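Local coordinates for protein MerB2 (Bacillus megaterium, PDB 5C17) that probably acts as an alkylmercury lyase, cleaving the carbon-mercury bond of organomercurials, and binds mercury(II), at residues 101-107 with 165-170. Sequence-based numbering, arbitrary orientation. Where two conformers were deposited one is given.
Sequences WCAISTL and CKQIHY. With HG (mercury (II) ion), chain B; DTV ((2S,3S)-1,4-dimercaptobutane-2,3-diol), chain D.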
ATOM      1  N   TRP A 101      -0.091   4.527   0.839  1.00  8.36           N
ATOM      2  CA  TRP A 101       1.054   4.647   1.741  1.00  8.69           C
ATOM      3  C   TRP A 101       2.390   4.841   1.017  1.00  8.92           C
ATOM      4  O   TRP A 101       3.320   5.363   1.615  1.00 10.74           O
ATOM      5  CB  TRP A 101       1.159   3.439   2.654  1.00  9.23           C
ATOM      6  CG  TRP A 101       0.046   3.329   3.649  1.00 10.07           C
ATOM      7  CD1 TRP A 101      -0.873   4.279   3.972  1.00 10.34           C
ATOM      8  CD2 TRP A 101      -0.254   2.193   4.455  1.00  9.06           C
ATOM      9  NE1 TRP A 101      -1.739   3.802   4.931  1.00  9.90           N
ATOM     10  CE2 TRP A 101      -1.370   2.525   5.253  1.00  9.11           C
ATOM     11  CE3 TRP A 101       0.322   0.932   4.602  1.00  9.47           C
ATOM     12  CZ2 TRP A 101      -1.932   1.625   6.141  1.00  9.82           C
ATOM     13  CZ3 TRP A 101      -0.233   0.044   5.494  1.00  9.85           C
ATOM     14  CH2 TRP A 101      -1.345   0.394   6.256  1.00 10.39           C
ATOM     15  N   CYS A 102       2.500   4.400  -0.236  1.00  8.85           N
ATOM     16  CA  CYS A 102       3.745   4.536  -0.983  1.00  8.30           C
ATOM     17  C   CYS A 102       3.479   4.432  -2.478  1.00  8.77           C
ATOM     18  O   CYS A 102       2.370   4.138  -2.924  1.00  9.04           O
ATOM     19  CB  CYS A 102       4.762   3.471  -0.557  1.00  8.96           C
ATOM     20  SG  CYS A 102       4.367   1.810  -1.157  1.00 11.74           S
ATOM     21  N   ALA A 103       4.537   4.634  -3.247  1.00  8.98           N
ATOM     22  CA  ALA A 103       4.459   4.595  -4.704  1.00  8.88           C
ATOM     23  C   ALA A 103       3.977   3.245  -5.220  1.00  8.57           C
ATOM     24  O   ALA A 103       3.184   3.170  -6.155  1.00 10.05           O
ATOM     25  CB  ALA A 103       5.810   4.907  -5.285  1.00 10.30           C
ATOM     26  N   ILE A 104       4.481   2.168  -4.645  1.00  9.45           N
ATOM     27  CA  ILE A 104       4.051   0.849  -5.112  1.00  9.01           C
ATOM     28  C   ILE A 104       2.553   0.683  -4.884  1.00  9.46           C
ATOM     29  O   ILE A 104       1.846   0.190  -5.771  1.00 10.51           O
ATOM     30  CB  ILE A 104       4.837  -0.283  -4.445  1.00 10.38           C
ATOM     31  CG1 ILE A 104       6.299  -0.252  -4.917  1.00 10.36           C
ATOM     32  CG2 ILE A 104       4.204  -1.622  -4.768  1.00 11.92           C
ATOM     33  CD1 ILE A 104       7.201  -1.223  -4.178  1.00 11.74           C
ATOM     34  N   SER A 105       2.068   1.085  -3.707  1.00  9.10           N
ATOM     35  CA  SER A 105       0.666   0.945  -3.362  0.66  8.88           C
ATOM     36  C   SER A 105      -0.230   1.656  -4.367  1.00  8.69           C
ATOM     37  O   SER A 105      -1.310   1.175  -4.692  1.00  9.80           O
ATOM     38  CB  SER A 105       0.392   1.478  -1.946  0.66 10.84           C
ATOM     39  OG  SER A 105       1.065   0.706  -0.967  0.66 13.03           O
ATOM     40  N   THR A 106       0.204   2.829  -4.851  1.00  8.44           N
ATOM     41  CA  THR A 106      -0.632   3.575  -5.809  1.00  9.17           C
ATOM     42  C   THR A 106      -1.042   2.727  -7.008  1.00 10.30           C
ATOM     43  O   THR A 106      -2.129   2.898  -7.554  1.00 11.97           O
ATOM     44  CB  THR A 106       0.025   4.891  -6.361  1.00  9.37           C
ATOM     45  OG1 THR A 106       1.187   4.623  -7.155  1.00  8.98           O
ATOM     46  CG2 THR A 106       0.355   5.860  -5.245  1.00  9.46           C
ATOM     47  N   LEU A 107      -0.137   1.860  -7.456  1.00  9.65           N
ATOM     48  CA  LEU A 107      -0.370   1.052  -8.649  1.00  9.82           C
ATOM     49  C   LEU A 107      -0.909  -0.328  -8.288  1.00 10.68           C
ATOM     50  O   LEU A 107      -1.862  -0.822  -8.909  1.00 11.60           O
ATOM     51  CB  LEU A 107       0.919   0.968  -9.465  1.00 10.18           C
ATOM     52  CG  LEU A 107       1.278   2.300 -10.149  1.00 11.18           C
ATOM     53  CD1 LEU A 107       2.710   2.326 -10.568  1.00 12.11           C
ATOM     54  CD2 LEU A 107       0.384   2.590 -11.341  1.00 12.93           C
ATOM     55  N   CYS A 165       7.115   1.222   4.006  1.00 12.19           N
ATOM     56  CA  CYS A 165       6.467   2.134   3.060  1.00 12.77           C
ATOM     57  C   CYS A 165       7.192   3.489   3.009  1.00 12.50           C
ATOM     58  O   CYS A 165       7.192   4.142   1.973  1.00 13.67           O
ATOM     59  CB  CYS A 165       4.974   2.312   3.360  1.00 14.30           C
ATOM     60  SG  CYS A 165       3.988   0.823   3.031  1.00 16.31           S
ATOM     61  N   LYS A 166       7.815   3.891   4.118  1.00 12.88           N
ATOM     62  CA  LYS A 166       8.566   5.150   4.156  1.00 13.71           C
ATOM     63  C   LYS A 166       9.901   5.072   3.409  1.00 14.05           C
ATOM     64  O   LYS A 166      10.545   6.092   3.192  1.00 15.70           O
ATOM     65  CB  LYS A 166       8.827   5.603   5.605  1.00 15.04           C
ATOM     66  CG  LYS A 166       7.586   6.015   6.388  1.00 17.80           C
ATOM     67  CD  LYS A 166       7.915   6.334   7.868  1.00 21.23           C
ATOM     68  CE  LYS A 166       8.803   7.577   8.054  1.00 22.44           C
ATOM     69  NZ  LYS A 166       9.059   7.855   9.491  1.00 23.93           N
ATOM     70  N   GLN A 167      10.308   3.870   3.029  1.00 12.36           N
ATOM     71  CA  GLN A 167      11.567   3.650   2.307  1.00 12.50           C
ATOM     72  C   GLN A 167      11.388   3.483   0.797  1.00 12.15           C
ATOM     73  O   GLN A 167      12.370   3.365   0.071  1.00 12.99           O
ATOM     74  CB  GLN A 167      12.264   2.412   2.869  1.00 14.64           C
ATOM     75  CG  GLN A 167      12.633   2.500   4.350  1.00 18.07           C
ATOM     76  CD  GLN A 167      13.143   1.176   4.877  1.00 23.62           C
ATOM     77  OE1 GLN A 167      12.523   0.562   5.744  1.00 27.63           O
ATOM     78  NE2 GLN A 167      14.265   0.715   4.338  1.00 26.12           N
ATOM     79  N   ILE A 168      10.137   3.482   0.339  1.00 10.96           N
ATOM     80  CA  ILE A 168       9.787   3.316  -1.054  1.00 10.29           C
ATOM     81  C   ILE A 168       9.416   4.701  -1.588  1.00  9.64           C
ATOM     82  O   ILE A 168       8.772   5.427  -0.931  1.00 11.88           O
ATOM     83  CB  ILE A 168       8.611   2.340  -1.181  1.00 11.45           C
ATOM     84  CG1 ILE A 168       9.042   0.924  -0.760  1.00 12.89           C
ATOM     85  CG2 ILE A 168       7.951   2.415  -2.562  1.00 11.63           C
ATOM     86  CD1 ILE A 168       7.899  -0.016  -0.482  1.00 14.09           C
ATOM     87  N   HIS A 169       9.871   4.990  -2.797  1.00  9.42           N
ATOM     88  CA  HIS A 169       9.679   6.292  -3.397  1.00  9.57           C
ATOM     89  C   HIS A 169       9.427   6.252  -4.898  1.00  8.96           C
ATOM     90  O   HIS A 169       9.785   5.349  -5.601  1.00  9.97           O
ATOM     91  CB  HIS A 169      10.973   7.117  -3.208  1.00 11.44           C
ATOM     92  CG  HIS A 169      11.474   7.164  -1.808  1.00 12.32           C
ATOM     93  ND1 HIS A 169      10.779   7.760  -0.785  1.00 14.05           N
ATOM     94  CD2 HIS A 169      12.615   6.698  -1.275  1.00 14.33           C
ATOM     95  CE1 HIS A 169      11.473   7.639   0.323  1.00 15.05           C
ATOM     96  NE2 HIS A 169      12.578   6.988   0.053  1.00 15.81           N
ATOM     97  N   TYR A 170       8.766   7.306  -5.347  1.00  8.76           N
ATOM     98  CA  TYR A 170       8.676   7.664  -6.756  1.00  9.00           C
ATOM     99  C   TYR A 170       9.876   8.583  -7.017  1.00  8.51           C
ATOM    100  O   TYR A 170      10.212   9.409  -6.232  1.00  8.80           O
ATOM    101  CB  TYR A 170       7.414   8.460  -7.121  1.00  9.69           C
ATOM    102  CG  TYR A 170       6.205   7.659  -7.627  1.00  8.54           C
ATOM    103  CD1 TYR A 170       6.265   6.870  -8.754  1.00  8.94           C
ATOM    104  CD2 TYR A 170       4.994   7.753  -6.988  1.00  8.58           C
ATOM    105  CE1 TYR A 170       5.174   6.208  -9.208  1.00  9.10           C
ATOM    106  CE2 TYR A 170       3.897   7.065  -7.435  1.00  9.66           C
ATOM    107  CZ  TYR A 170       3.992   6.281  -8.551  1.00  8.87           C
ATOM    108  OH  TYR A 170       2.949   5.592  -9.060  1.00  9.92           O
TER
HETATM  109 HG    HG B 301       3.884   0.391   0.682  0.78 16.68          HG
HETATM  110  S1  DTV D 303       7.301  -5.182   3.979  0.77 23.21           S
HETATM  111  C1  DTV D 303       6.360  -4.660   2.546  0.77 22.49           C
HETATM  112  C2  DTV D 303       5.255  -3.670   2.877  0.77 21.80           C
HETATM  113  O2  DTV D 303       5.812  -2.465   3.321  0.77 22.67           O
HETATM  114  C3  DTV D 303       4.336  -3.354   1.692  0.77 22.61           C
HETATM  115  O3  DTV D 303       3.667  -4.536   1.297  0.77 23.97           O
HETATM  116  C4  DTV D 303       5.070  -2.776   0.493  0.77 22.61           C
HETATM  117  S4  DTV D 303       3.983  -1.870  -0.601  0.77 22.58           S
HETATM  118  O   HOH W   1       6.420   6.301  -2.004  1.00 13.55           O
HETATM  119  O   HOH W   2       1.875  -0.849   1.394  1.00 25.08           O
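Cys-102 and Cys-165 meet through a shared mercury ion, in a buried contact that joins the start of helix 103-113 to the loop running into strand 169-171. Cys-102 SG and Cys-165 SG each lie 2.4 Å from the mercury, and S4 of the bound dithiol and a water complete four ligands; soft sulfur ligands suit this soft metal. In one conformer of Ser-105, the water also donates to its OG, a second-shell hydroxyl. Cys-102 is the helix N-cap. With SG between the backbone N and the carbonyl carbon (chi1 73°), Cys-102 SG accepts a nearly straight bond from Ser-105 N (3.5 Å, 163°), which caps the helix while the same sulfur binds the mercury. Cys-165 SG also makes an edge-on sulfur-aromatic contact with the Trp-101 ring, 4.0 Å from Trp-101 CE3. Next to Cys-102, the branched Ile-168 supplies an apolar wedge: its CG2 touches Cys-102 SG and Ile-104 CG1, and the two isoleucines cross at about a right angle. One water, accepting from Ala-103 N and donating to Ile-168 O, bridges the backbones. Further along, the small Ala-103 lets Tyr-170 come close, its methyl CB standing over one ring face in a CH-pi contact, 3.6 Å from the centroid. Tyr-170 OH donates to Thr-106 OG1 (2.8 Å), and Thr-106 OG1 in turn donates to Ala-103 O (2.7 Å), while Leu-107 CD1 packs against the same phenol OH. Replacing Tyr-170 with an alanine would probably leave Thr-106 OG1 without its donor and open a gap beside the Ala-103 methyl. Ile-119 and Leu-194 also pack against Tyr-170, tying this end to strand 117-122 and helix 194-207. The pair of cysteines holding mercury in a buried pocket is consistent with the active site of MerB-type organomercurial lyases.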